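Local coordinates for protein thymidylate kinase (Ehrlichia chaffeensis, PDB 3LD9) that probably phosphorylates dTMP to dTDP at the expense of ATP, in both the de novo and salvage routes to dTTP, at residues A90-H95 / D113-S118; T119-G124 / Y177-G182; T35-L40 / N210-E215. All blocks are in the same frame, centred on the assembly; numbering follows the deposited sequence.

Contact 1: A90-H95 / D113-S118; sequences AMRREH and DRFIDS
Arg92 makes this contact from the helix side, reaching over the turn Phe115-Ile116. Its CG stands anti to the backbone N (chi1 177°) and the chain bends at chi3, which lays the guanidinium flat over the peptide at the start of the next helix: Ile116 N sits 3.8 Å off the guanidinium plane, over its centre. Further back, Arg92 CD packs on Ile116 CG2 at 4.0 Å. Arg92 NE comes equally near Phe115 CE1, 4.0 Å away, with ring and guanidinium planes 59° apart; at 5.1 Å from Arg92 CZ to the centroid of the Phe115 ring, any cation-pi attraction is weak at most. Arg92 NH2 is 3.3 Å from Phe115 O at an angle too poor for a hydrogen bond; its charge is met by Glu59, while NH1 is bonded to Asn138 and Thr119.

Asp113-Arg114-Phe115 fits the DRX signature of thymidylate kinases. Phe115 is the N-cap residue of helix 116-126. The buried contact joins the middle of helix 81-105, where His95 is bonded to Thr57 and Glu59, to the connection from strand 109-113 into helix 116-126, with helix 131-141 touching both Arg92 and Ile116, and a second subunit packing on Ala90 and Met91.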
loop_
_atom_site.group_PDB
_atom_site.type_symbol
_atom_site.label_atom_id
_atom_site.label_comp_id
_atom_site.label_asym_id
_atom_site.label_seq_id
_atom_site.Cartn_x
_atom_site.Cartn_y
_atom_site.Cartn_z
ATOM N N ALA A 90 1.774 5.875 14.006
ATOM C CA ALA A 90 1.107 5.895 12.695
ATOM C C ALA A 90 1.268 4.574 11.908
ATOM O O ALA A 90 0.323 4.054 11.347
ATOM C CB ALA A 90 1.620 7.069 11.860
ATOM N N MET A 91 2.470 4.040 11.897
ATOM C CA MET A 91 2.770 2.787 11.178
ATOM C C MET A 91 2.046 1.617 11.828
ATOM O O MET A 91 1.530 0.718 11.142
ATOM C CB MET A 91 4.289 2.545 11.173
ATOM C CG MET A 91 5.045 3.581 10.345
ATOM S SD MET A 91 6.833 3.682 10.648
ATOM C CE MET A 91 7.299 2.262 9.699
ATOM N N ARG A 92 2.011 1.639 13.158
ATOM C CA ARG A 92 1.281 0.628 13.964
ATOM C C ARG A 92 -0.210 0.627 13.614
ATOM O O ARG A 92 -0.798 -0.427 13.388
ATOM C CB ARG A 92 1.449 0.886 15.450
ATOM C CG ARG A 92 0.638 -0.095 16.322
ATOM C CD ARG A 92 1.175 -0.182 17.738
ATOM N NE ARG A 92 2.572 -0.554 17.647
ATOM C CZ ARG A 92 3.560 -0.111 18.391
ATOM N NH1 ARG A 92 3.370 0.722 19.390
ATOM N NH2 ARG A 92 4.780 -0.538 18.100
ATOM N N ARG A 93 -0.784 1.812 13.477
ATOM C CA ARG A 93 -2.177 1.926 13.042
ATOM C C ARG A 93 -2.383 1.274 11.684
ATOM O O ARG A 93 -3.281 0.452 11.515
ATOM C CB ARG A 93 -2.645 3.394 13.005
ATOM C CG ARG A 93 -4.101 3.602 12.589
ATOM C CD ARG A 93 -5.062 2.851 13.480
ATOM N NE ARG A 93 -6.420 2.976 12.974
ATOM C CZ ARG A 93 -7.463 2.301 13.468
ATOM N NH1 ARG A 93 -7.316 1.451 14.458
ATOM N NH2 ARG A 93 -8.665 2.478 12.972
ATOM N N GLU A 94 -1.552 1.634 10.724
ATOM C CA GLU A 94 -1.619 1.022 9.396
ATOM C C GLU A 94 -1.522 -0.510 9.447
ATOM O O GLU A 94 -2.310 -1.239 8.809
ATOM C CB GLU A 94 -0.494 1.553 8.501
ATOM C CG GLU A 94 -0.805 2.822 7.696
ATOM C CD GLU A 94 -2.036 2.719 6.812
ATOM O OE1 GLU A 94 -3.116 3.210 7.237
ATOM O OE2 GLU A 94 -1.927 2.146 5.694
ATOM N N HIS A 95 -0.537 -0.978 10.192
ATOM C CA HIS A 95 -0.250 -2.392 10.314
ATOM C C HIS A 95 -1.393 -3.128 10.996
ATOM O O HIS A 95 -1.791 -4.217 10.582
ATOM C CB HIS A 95 1.021 -2.548 11.108
ATOM C CG HIS A 95 1.552 -3.943 11.182
ATOM N ND1 HIS A 95 2.286 -4.385 12.252
ATOM C CD2 HIS A 95 1.499 -4.972 10.311
ATOM C CE1 HIS A 95 2.678 -5.626 12.031
ATOM N NE2 HIS A 95 2.209 -6.013 10.858
ATOM N N ASP A 113 6.888 -9.602 15.473
ATOM C CA ASP A 113 8.232 -9.308 15.965
ATOM C C ASP A 113 8.355 -7.795 16.238
ATOM O O ASP A 113 8.448 -7.001 15.299
ATOM C CB ASP A 113 9.255 -9.806 14.907
ATOM C CG ASP A 113 10.708 -9.378 15.185
ATOM O OD1 ASP A 113 11.049 -8.882 16.291
ATOM O OD2 ASP A 113 11.537 -9.577 14.249
ATOM N N ARG A 114 8.321 -7.431 17.526
ATOM C CA ARG A 114 8.230 -6.045 18.045
ATOM C C ARG A 114 6.817 -5.457 17.927
ATOM O O ARG A 114 6.190 -5.544 16.897
ATOM C CB ARG A 114 9.257 -5.040 17.414
ATOM C CG ARG A 114 10.770 -5.390 17.510
ATOM C CD ARG A 114 11.664 -4.070 17.285
ATOM N NE ARG A 114 13.091 -4.186 17.701
ATOM C CZ ARG A 114 13.581 -4.038 18.972
ATOM N NH1 ARG A 114 12.766 -3.813 20.025
ATOM N NH2 ARG A 114 14.900 -4.175 19.212
ATOM N N PHE A 115 6.329 -4.850 19.001
ATOM C CA PHE A 115 4.984 -4.293 19.041
ATOM C C PHE A 115 4.926 -3.244 20.149
ATOM O O PHE A 115 5.911 -2.566 20.390
ATOM C CB PHE A 115 3.960 -5.406 19.248
ATOM C CG PHE A 115 2.561 -5.040 18.831
ATOM C CD1 PHE A 115 2.307 -4.542 17.567
ATOM C CD2 PHE A 115 1.489 -5.222 19.693
ATOM C CE1 PHE A 115 1.038 -4.198 17.181
ATOM C CE2 PHE A 115 0.199 -4.907 19.288
ATOM C CZ PHE A 115 -0.013 -4.381 18.021
ATOM N N ILE A 116 3.785 -3.124 20.827
ATOM C CA ILE A 116 3.532 -2.045 21.759
ATOM C C ILE A 116 4.521 -1.967 22.925
ATOM O O ILE A 116 4.746 -0.888 23.436
ATOM C CB ILE A 116 2.100 -2.114 22.369
ATOM C CG1 ILE A 116 1.914 -3.386 23.232
ATOM C CG2 ILE A 116 1.035 -1.964 21.268
ATOM C CD1 ILE A 116 0.492 -3.585 23.730
ATOM N N ASP A 117 5.087 -3.093 23.360
ATOM C CA ASP A 117 5.977 -3.029 24.523
ATOM C C ASP A 117 7.366 -2.460 24.163
ATOM O O ASP A 117 7.985 -1.783 24.977
ATOM C CB ASP A 117 6.085 -4.399 25.219
ATOM C CG ASP A 117 4.736 -4.944 25.618
ATOM O OD1 ASP A 117 3.969 -4.207 26.294
ATOM O OD2 ASP A 117 4.432 -6.089 25.230
ATOM N N SER A 118 7.850 -2.724 22.950
ATOM C CA SER A 118 9.081 -2.061 22.506
ATOM C C SER A 118 8.969 -0.537 22.627
ATOM O O SER A 118 9.919 0.132 23.006
ATOM C CB SER A 118 9.448 -2.465 21.069
ATOM O OG SER A 118 10.029 -3.797 21.105
#

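Contact 2: T119-G124 / Y177-G182; sequences TIAYQG and YRVRDG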
loop_
_atom_site.group_PDB
_atom_site.type_symbol
_atom_site.label_atom_id
_atom_site.label_comp_id
_atom_site.label_asym_id
_atom_site.label_seq_id
_atom_site.Cartn_x
_atom_site.Cartn_y
_atom_site.Cartn_z
ATOM N N THR A 119 7.802 -0.006 22.301
ATOM C CA THR A 119 7.604 1.444 22.295
ATOM C C THR A 119 7.689 2.032 23.675
ATOM O O THR A 119 8.307 3.071 23.856
ATOM C CB THR A 119 6.269 1.839 21.643
ATOM O OG1 THR A 119 6.123 1.111 20.427
ATOM C CG2 THR A 119 6.270 3.311 21.336
ATOM N N ILE A 120 7.105 1.372 24.665
ATOM C CA ILE A 120 7.261 1.799 26.074
ATOM C C ILE A 120 8.714 1.712 26.531
ATOM O O ILE A 120 9.255 2.645 27.150
ATOM C CB ILE A 120 6.380 0.927 27.028
ATOM C CG1 ILE A 120 4.904 1.333 26.899
ATOM C CG2 ILE A 120 6.853 1.051 28.454
ATOM C CD1 ILE A 120 4.563 2.618 27.689
ATOM N N ALA A 121 9.363 0.591 26.226
ATOM C CA ALA A 121 10.742 0.404 26.655
ATOM C C ALA A 121 11.706 1.388 25.986
ATOM O O ALA A 121 12.535 1.987 26.648
ATOM C CB ALA A 121 11.195 -1.075 26.432
ATOM N N TYR A 122 11.601 1.553 24.671
ATOM C CA TYR A 122 12.527 2.427 23.965
ATOM C C TYR A 122 12.126 3.898 24.051
ATOM O O TYR A 122 12.941 4.733 24.467
ATOM C CB TYR A 122 12.696 1.992 22.518
ATOM C CG TYR A 122 13.646 0.824 22.384
ATOM C CD1 TYR A 122 13.201 -0.499 22.475
ATOM C CD2 TYR A 122 15.001 1.048 22.218
ATOM C CE1 TYR A 122 14.086 -1.559 22.348
ATOM C CE2 TYR A 122 15.893 0.005 22.110
ATOM C CZ TYR A 122 15.441 -1.290 22.169
ATOM O OH TYR A 122 16.390 -2.295 22.084
ATOM N N GLN A 123 10.896 4.237 23.649
ATOM C CA GLN A 123 10.499 5.656 23.602
ATOM C C GLN A 123 10.252 6.222 25.006
ATOM O O GLN A 123 10.491 7.418 25.256
ATOM C CB GLN A 123 9.251 5.877 22.733
ATOM C CG GLN A 123 9.532 5.959 21.202
ATOM C CD GLN A 123 10.367 4.797 20.701
ATOM O OE1 GLN A 123 9.869 3.691 20.627
ATOM N NE2 GLN A 123 11.640 5.039 20.388
ATOM N N GLY A 124 9.758 5.375 25.902
ATOM C CA GLY A 124 9.411 5.803 27.250
ATOM C C GLY A 124 10.583 5.765 28.232
ATOM O O GLY A 124 11.062 6.783 28.685
ATOM N N TYR A 177 20.362 0.230 29.845
ATOM C CA TYR A 177 19.872 -0.313 31.097
ATOM C C TYR A 177 18.466 0.208 31.432
ATOM O O TYR A 177 17.679 -0.513 32.045
ATOM C CB TYR A 177 20.817 0.002 32.244
ATOM C CG TYR A 177 22.285 -0.408 32.098
ATOM C CD1 TYR A 177 22.667 -1.700 31.708
ATOM C CD2 TYR A 177 23.304 0.508 32.444
ATOM C CE1 TYR A 177 24.032 -2.041 31.612
ATOM C CE2 TYR A 177 24.654 0.182 32.355
ATOM C CZ TYR A 177 25.028 -1.076 31.938
ATOM O OH TYR A 177 26.404 -1.324 31.889
ATOM N N ARG A 178 18.147 1.446 31.047
ATOM C CA ARG A 178 16.775 1.947 31.212
ATOM C C ARG A 178 15.781 1.124 30.403
ATOM O O ARG A 178 14.717 0.770 30.898
ATOM C CB ARG A 178 16.654 3.430 30.837
ATOM C CG ARG A 178 17.274 4.398 31.847
ATOM C CD ARG A 178 16.784 5.862 31.631
ATOM N NE ARG A 178 17.048 6.378 30.275
ATOM C CZ ARG A 178 18.205 6.898 29.852
ATOM N NH1 ARG A 178 19.254 7.004 30.655
ATOM N NH2 ARG A 178 18.319 7.320 28.602
ATOM N N VAL A 179 16.139 0.816 29.158
ATOM C CA VAL A 179 15.308 0.002 28.281
ATOM C C VAL A 179 15.027 -1.362 28.906
ATOM O O VAL A 179 13.893 -1.845 28.906
ATOM C CB VAL A 179 15.966 -0.168 26.883
ATOM C CG1 VAL A 179 15.155 -1.108 26.003
ATOM C CG2 VAL A 179 16.153 1.220 26.181
ATOM N N ARG A 180 16.073 -1.975 29.444
ATOM C CA ARG A 180 15.954 -3.270 30.090
ATOM C C ARG A 180 15.002 -3.163 31.276
ATOM O O ARG A 180 14.115 -3.992 31.453
ATOM C CB ARG A 180 17.329 -3.725 30.580
ATOM C CG ARG A 180 17.415 -5.186 31.046
ATOM C CD ARG A 180 18.871 -5.505 31.423
ATOM N NE ARG A 180 19.033 -6.032 32.779
ATOM C CZ ARG A 180 19.112 -5.288 33.880
ATOM N NH1 ARG A 180 19.024 -3.964 33.830
ATOM N NH2 ARG A 180 19.263 -5.883 35.050
ATOM N N ASP A 181 15.179 -2.127 32.084
ATOM C CA ASP A 181 14.250 -1.879 33.184
ATOM C C ASP A 181 12.814 -1.755 32.696
ATOM O O ASP A 181 11.907 -2.282 33.311
ATOM C CB ASP A 181 14.621 -0.601 33.933
ATOM C CG ASP A 181 15.818 -0.778 34.854
ATOM O OD1 ASP A 181 16.160 -1.928 35.250
ATOM O OD2 ASP A 181 16.420 0.270 35.159
ATOM N N GLY A 182 12.615 -1.054 31.593
ATOM C CA GLY A 182 11.279 -0.921 30.986
ATOM C C GLY A 182 10.606 -2.253 30.651
ATOM O O GLY A 182 9.459 -2.495 31.008
#
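Val179 CG1 sits squarely over the face of the Tyr122 ring, 3.9 Å from the centroid and 13° off the ring normal, a CH-pi contact. The other methyl, Val179 CG2, lies 3.7 Å from the backbone oxygen Ala121 O, so the valine fills the angle between ring and helix. Beside it, Ala121 CB touches Val179 CG1 at 4.0 Å and Val179 O at 3.7 Å. Gly182, with no side chain, lets the backbones close up: its CA is 4.6 Å from Ala121 CA, and the two helix segments, nearly antiparallel at 150°, approach to 8.0 Å between axes.

Tyr122 leaves its helix pointing away from helix 173-189. With CG beside the backbone N (chi1 -80°) its ring swings back to Val179, and the hydroxyl is hydrogen-bonded to Asp30 N in the predicted ATP-binding loop. Farther out, Phe183 packs on Ala121, and Arg178 bonds to the backbone oxygens of Tyr125 and Gly126 near the end of helix 116-126.

Within the two segments the join is apolar and rests on close fit. The polar end of Tyr122, bonded to Asp30 N, and its packing on Ile29 place the Val179-Tyr122 contact next to the predicted ATP-binding loop.

Contact 3: T35-L40 / N210-E215; sequences TTQSHL and NFVHLE. With SO4 (sulfate ion), chain E.
A water links Gln37 to the ring of His213, gripped by three protein atoms. It donates to Gln37 O at 2.6 Å and to Gln37 OE1 at 2.7 Å, and lies in the plane of the His213 ring at the edge, 2.8 Å from ND1. Backbone and side chain of one glutamine thus hold the water from helix 34-49, and the imidazole takes it from helix 208-220.

The Gln37 side chain is folded at chi2 (-59°), which brings its amide against the second helix. Gln37 OE1 rests 3.1 Å from His213 CA; His213 N is near too, but badly angled for a hydrogen bond. The other end of the amide, NE2, is bonded to the backbone oxygen of Ile209, and Val212 CG1 presses on Gln37 CD at 3.4 Å. The amide is therefore fixed at both ends, its oxygen by the water and its nitrogen by Ile209. Leu40 CB stands over a face of the His213 ring, toward the rim and 3.9 Å from the centroid, a CH-pi contact.

At the start of helix 34-49, Thr35 N donates to sulfate O4 (3.0 Å, 156°), and the amides of Gly31, Gly33 and Lys34 also bond the ion. The sulfate, probably from the crystallisation liquor, lies in the predicted ATP-binding P-loop, a position consistent with that of a nucleotide phosphate.

The segments cross at 54°, with axes 10.1 Å apart. Both helices pack on the parallel sheet: Gln37 and Ser38 on Phe26 of strand 22-27, Val212 and Glu215 on Ile197 of strand 194-198. Strand 148-153 runs between those two in the sheet, so the contact pairs the P-loop helix with the C-terminal helix across it.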
loop_
_atom_site.group_PDB
_atom_site.type_symbol
_atom_site.label_atom_id
_atom_site.label_comp_id
_atom_site.label_asym_id
_atom_site.label_seq_id
_atom_site.Cartn_x
_atom_site.Cartn_y
_atom_site.Cartn_z
ATOM N N THR A 35 13.750 -11.820 16.724
ATOM C CA THR A 35 13.468 -12.102 15.323
ATOM C C THR A 35 13.597 -13.583 15.039
ATOM O O THR A 35 12.700 -14.165 14.409
ATOM C CB THR A 35 14.381 -11.280 14.394
ATOM O OG1 THR A 35 14.009 -9.906 14.525
ATOM C CG2 THR A 35 14.239 -11.717 12.910
ATOM N N THR A 36 14.688 -14.186 15.531
ATOM C CA THR A 36 14.938 -15.637 15.363
ATOM C C THR A 36 13.828 -16.445 16.018
ATOM O O THR A 36 13.270 -17.334 15.380
ATOM C CB THR A 36 16.308 -16.055 15.934
ATOM O OG1 THR A 36 17.330 -15.431 15.158
ATOM C CG2 THR A 36 16.526 -17.584 15.918
ATOM N N GLN A 37 13.500 -16.106 17.265
ATOM C CA GLN A 37 12.469 -16.809 18.006
ATOM C C GLN A 37 11.130 -16.663 17.326
ATOM O O GLN A 37 10.348 -17.632 17.289
ATOM C CB GLN A 37 12.403 -16.329 19.451
ATOM C CG GLN A 37 13.655 -16.722 20.272
ATOM C CD GLN A 37 13.896 -18.234 20.331
ATOM O OE1 GLN A 37 12.953 -19.021 20.321
ATOM N NE2 GLN A 37 15.148 -18.634 20.381
ATOM N N SER A 38 10.867 -15.483 16.754
ATOM C CA SER A 38 9.606 -15.295 16.059
ATOM C C SER A 38 9.527 -16.188 14.817
ATOM O O SER A 38 8.465 -16.788 14.567
ATOM C CB SER A 38 9.371 -13.823 15.715
ATOM O OG SER A 38 10.228 -13.458 14.677
ATOM N N HIS A 39 10.635 -16.298 14.064
ATOM C CA HIS A 39 10.702 -17.197 12.885
ATOM C C HIS A 39 10.524 -18.663 13.265
ATOM O O HIS A 39 9.794 -19.397 12.591
ATOM C CB HIS A 39 12.038 -17.047 12.105
ATOM C CG HIS A 39 11.993 -16.007 11.028
ATOM N ND1 HIS A 39 12.342 -14.688 11.244
ATOM C CD2 HIS A 39 11.612 -16.086 9.729
ATOM C CE1 HIS A 39 12.176 -13.997 10.127
ATOM N NE2 HIS A 39 11.743 -14.825 9.185
ATOM N N LEU A 40 11.180 -19.074 14.342
ATOM C CA LEU A 40 11.116 -20.456 14.799
ATOM C C LEU A 40 9.707 -20.847 15.235
ATOM O O LEU A 40 9.230 -21.914 14.883
ATOM C CB LEU A 40 12.106 -20.702 15.948
ATOM C CG LEU A 40 13.592 -20.618 15.594
ATOM C CD1 LEU A 40 14.428 -20.723 16.870
ATOM C CD2 LEU A 40 13.978 -21.725 14.622
ATOM N N ASN A 210 17.910 -22.792 20.918
ATOM C CA ASN A 210 17.012 -23.924 21.128
ATOM C C ASN A 210 16.364 -23.856 22.501
ATOM O O ASN A 210 15.168 -24.101 22.622
ATOM C CB ASN A 210 17.759 -25.244 21.029
ATOM C CG ASN A 210 18.482 -25.412 19.722
ATOM O OD1 ASN A 210 19.453 -26.165 19.633
ATOM N ND2 ASN A 210 18.010 -24.728 18.694
ATOM N N PHE A 211 17.145 -23.520 23.531
ATOM C CA PHE A 211 16.588 -23.406 24.884
ATOM C C PHE A 211 15.423 -22.443 24.951
ATOM O O PHE A 211 14.370 -22.763 25.512
ATOM C CB PHE A 211 17.621 -22.944 25.902
ATOM C CG PHE A 211 17.054 -22.727 27.283
ATOM C CD1 PHE A 211 16.824 -23.809 28.132
ATOM C CD2 PHE A 211 16.773 -21.449 27.747
ATOM C CE1 PHE A 211 16.306 -23.615 29.432
ATOM C CE2 PHE A 211 16.255 -21.241 29.029
ATOM C CZ PHE A 211 16.031 -22.331 29.882
ATOM N N VAL A 212 15.620 -21.252 24.397
ATOM C CA VAL A 212 14.602 -20.225 24.474
ATOM C C VAL A 212 13.351 -20.692 23.717
ATOM O O VAL A 212 12.227 -20.557 24.207
ATOM C CB VAL A 212 15.130 -18.873 23.917
ATOM C CG1 VAL A 212 13.987 -17.892 23.698
ATOM C CG2 VAL A 212 16.213 -18.300 24.851
ATOM N N HIS A 213 13.571 -21.267 22.544
ATOM C CA HIS A 213 12.484 -21.803 21.717
ATOM C C HIS A 213 11.669 -22.852 22.469
ATOM O O HIS A 213 10.442 -22.800 22.466
ATOM C CB HIS A 213 13.056 -22.372 20.405
ATOM C CG HIS A 213 12.022 -22.900 19.460
ATOM N ND1 HIS A 213 10.961 -22.143 19.006
ATOM C CD2 HIS A 213 11.908 -24.109 18.855
ATOM C CE1 HIS A 213 10.242 -22.862 18.162
ATOM N NE2 HIS A 213 10.783 -24.063 18.070
ATOM N N LEU A 214 12.346 -23.775 23.145
ATOM C CA LEU A 214 11.651 -24.791 23.932
ATOM C C LEU A 214 10.844 -24.133 25.064
ATOM O O LEU A 214 9.731 -24.554 25.343
ATOM C CB LEU A 214 12.639 -25.834 24.497
ATOM C CG LEU A 214 13.377 -26.745 23.493
ATOM C CD1 LEU A 214 14.457 -27.632 24.206
ATOM C CD2 LEU A 214 12.403 -27.614 22.682
ATOM N N GLU A 215 11.383 -23.094 25.693
ATOM C CA GLU A 215 10.626 -22.345 26.714
ATOM C C GLU A 215 9.395 -21.656 26.146
ATOM O O GLU A 215 8.349 -21.637 26.788
ATOM C CB GLU A 215 11.513 -21.331 27.456
ATOM C CG GLU A 215 12.616 -22.000 28.271
ATOM C CD GLU A 215 12.078 -22.728 29.499
ATOM O OE1 GLU A 215 12.378 -23.913 29.703
ATOM O OE2 GLU A 215 11.343 -22.108 30.269
HETATM S S SO4 E . 16.688 -9.183 17.931
HETATM O O1 SO4 E . 17.833 -10.083 18.031
HETATM O O2 SO4 E . 15.986 -9.143 19.207
HETATM O O3 SO4 E . 17.160 -7.834 17.605
HETATM O O4 SO4 E . 15.724 -9.614 16.925
HETATM O O HOH W 1 10.540 -19.367 19.256
#

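In the fold
Contacts 1 and 2 follow each other on helix 116-126, and both lie inside the chain loop closed by contact 3. They are joined directly where Arg92 NH1 meets Thr119 OG1 at 3.0 Å, probably a hydrogen bond; their centres are 15 Å apart. Contact 1 reaches contact 3 through Asp113 OD2 and Thr35 OG1, 2.5 Å apart and probably hydrogen-bonded, and Asp113 also pairs with Lys34. Contacts 2 and 3 do not touch, their nearest atoms being about 11 Å apart. The sulfate, in the predicted ATP-binding loop, has contact 3 at its helix start, the Asp113 end of contact 1 nearby, and Tyr122 of contact 2 holding Asp30 of the same loop.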